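Local coordinates for protein Afp1 (Serratia entomophila, PDB 6RBN) that probably builds the inner tube of a contractile injection system, its copies stacking in a helical array inside the sheath of the extended anti-feeding prophage, at residues A[78-83]-A[87-92]. Residues are numbered along the deposited sequence; the frame is centred on the assembly and turned at random.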
# COMPACT_ATOMS: atom_id res chain seq x y z
N TYR A 78 -54.38 4.14 -0.57
CA TYR A 78 -55.05 4.83 -1.66
C TYR A 78 -56.56 4.82 -1.51
O TYR A 78 -57.21 5.84 -1.76
CB TYR A 78 -54.65 4.23 -3.00
CG TYR A 78 -55.38 4.83 -4.17
CD1 TYR A 78 -55.11 6.12 -4.59
CD2 TYR A 78 -56.34 4.10 -4.86
CE1 TYR A 78 -55.78 6.67 -5.66
CE2 TYR A 78 -57.01 4.64 -5.92
CZ TYR A 78 -56.72 5.93 -6.32
OH TYR A 78 -57.39 6.47 -7.39
N GLU A 79 -57.15 3.69 -1.10
CA GLU A 79 -58.61 3.68 -0.95
C GLU A 79 -59.10 4.45 0.26
O GLU A 79 -60.31 4.64 0.40
CB GLU A 79 -59.18 2.26 -0.88
CG GLU A 79 -59.08 1.48 -2.17
CD GLU A 79 -57.99 0.44 -2.14
OE1 GLU A 79 -57.48 0.17 -1.03
OE2 GLU A 79 -57.64 -0.09 -3.21
N TRP A 80 -58.20 4.90 1.13
CA TRP A 80 -58.57 5.74 2.26
C TRP A 80 -58.45 7.22 1.94
O TRP A 80 -59.12 8.04 2.58
CB TRP A 80 -57.73 5.34 3.47
CG TRP A 80 -58.00 6.09 4.73
CD1 TRP A 80 -59.21 6.40 5.26
CD2 TRP A 80 -57.03 6.48 5.70
NE1 TRP A 80 -59.05 7.04 6.46
CE2 TRP A 80 -57.72 7.09 6.76
CE3 TRP A 80 -55.63 6.40 5.76
CZ2 TRP A 80 -57.06 7.62 7.86
CZ3 TRP A 80 -54.99 6.93 6.86
CH2 TRP A 80 -55.70 7.53 7.89
N ILE A 81 -57.64 7.58 0.95
CA ILE A 81 -57.57 8.96 0.48
C ILE A 81 -58.43 9.17 -0.77
O ILE A 81 -58.72 10.33 -1.13
CB ILE A 81 -56.10 9.38 0.23
CG1 ILE A 81 -55.93 10.90 0.26
CG2 ILE A 81 -55.60 8.83 -1.09
CD1 ILE A 81 -54.52 11.35 0.32
N ASN A 82 -58.88 8.11 -1.42
CA ASN A 82 -59.77 8.27 -2.57
C ASN A 82 -61.22 8.43 -2.15
O ASN A 82 -62.02 8.94 -2.93
CB ASN A 82 -59.65 7.08 -3.51
CG ASN A 82 -59.99 7.42 -4.95
OD1 ASN A 82 -59.77 6.61 -5.85
ND2 ASN A 82 -60.47 8.63 -5.19
N ALA A 83 -61.57 8.01 -0.94
CA ALA A 83 -62.96 8.03 -0.48
C ALA A 83 -63.26 9.32 0.29
O ALA A 83 -63.68 9.31 1.44
CB ALA A 83 -63.24 6.80 0.38
N ASN A 87 -66.22 16.88 2.55
CA ASN A 87 -65.65 17.00 3.89
C ASN A 87 -65.59 15.66 4.60
O ASN A 87 -65.19 15.59 5.76
CB ASN A 87 -66.41 18.02 4.73
CG ASN A 87 -67.90 17.76 4.81
OD1 ASN A 87 -68.41 16.81 4.23
ND2 ASN A 87 -68.59 18.59 5.57
N GLN A 88 -66.00 14.59 3.93
CA GLN A 88 -66.29 13.32 4.58
C GLN A 88 -65.12 12.36 4.40
O GLN A 88 -64.65 12.14 3.29
CB GLN A 88 -67.56 12.70 4.02
CG GLN A 88 -68.80 13.51 4.33
CD GLN A 88 -70.06 12.88 3.79
OE1 GLN A 88 -70.01 11.85 3.13
NE2 GLN A 88 -71.19 13.50 4.06
N VAL A 89 -64.66 11.80 5.52
CA VAL A 89 -63.52 10.90 5.53
C VAL A 89 -63.67 9.99 6.74
O VAL A 89 -64.12 10.41 7.81
CB VAL A 89 -62.19 11.70 5.53
CG1 VAL A 89 -62.12 12.68 6.69
CG2 VAL A 89 -60.98 10.78 5.53
N GLU A 90 -63.35 8.71 6.55
CA GLU A 90 -63.27 7.77 7.66
C GLU A 90 -62.04 8.13 8.47
O GLU A 90 -60.92 7.78 8.09
CB GLU A 90 -63.22 6.34 7.16
CG GLU A 90 -64.48 5.88 6.45
CD GLU A 90 -65.67 5.74 7.38
OE1 GLU A 90 -65.47 5.38 8.56
OE2 GLU A 90 -66.81 5.98 6.93
N LYS A 91 -62.23 8.83 9.58
CA LYS A 91 -61.11 9.18 10.44
C LYS A 91 -60.72 7.99 11.29
O LYS A 91 -61.57 7.30 11.85
CB LYS A 91 -61.47 10.37 11.32
CG LYS A 91 -61.62 11.67 10.57
CD LYS A 91 -61.86 12.83 11.51
CE LYS A 91 -61.98 14.13 10.74
NZ LYS A 91 -62.20 15.28 11.65
N LYS A 92 -59.42 7.75 11.39
CA LYS A 92 -58.87 6.60 12.08
C LYS A 92 -57.96 7.06 13.21
O LYS A 92 -57.45 8.18 13.20
CB LYS A 92 -58.09 5.70 11.12
CG LYS A 92 -58.94 4.97 10.10
CD LYS A 92 -58.07 4.15 9.19
CE LYS A 92 -58.89 3.24 8.30
NZ LYS A 92 -59.71 4.00 7.33
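Lys92 lies across the indole of Trp80, joining the short helix 78-81 to the start of strand 92-99 in the gp19-like tail tube fold, an antiparallel beta barrel. Lys92 CB begins at the benzo end of the ring, 3.9 Å from Trp80 CZ2. CG continues over CZ2 and CE2, and Lys92 CD makes a CH-pi contact, 4.1 Å from the centroid of the Trp80 six-membered ring. After chi2 and chi3, both extended, the bend at chi4 (66°) brings Lys92 NZ over the pyrrole half, in cation-pi contact at 3.4 Å from the centroid of the Trp80 five-membered ring. The lysine thus travels from the benzo end to the pyrrole end while the indole points the other way. Trp80 reaches this place with CG anti to its own N (chi1 -179°), its side chain also touching Pro117 of strand 109-121. The lysine backbone is paired with Ala115 of the same strand. Val89 CG2 approaches the indole obliquely, 4.3 Å from Trp80 NE1, while Val89 also packs on Pro56 of a neighbouring subunit. At the indole edge, Trp80 NE1 donates to Glu90 O in the loop before the strand at 2.6 Å, nearly straight at 170° and lying in the carbonyl plane.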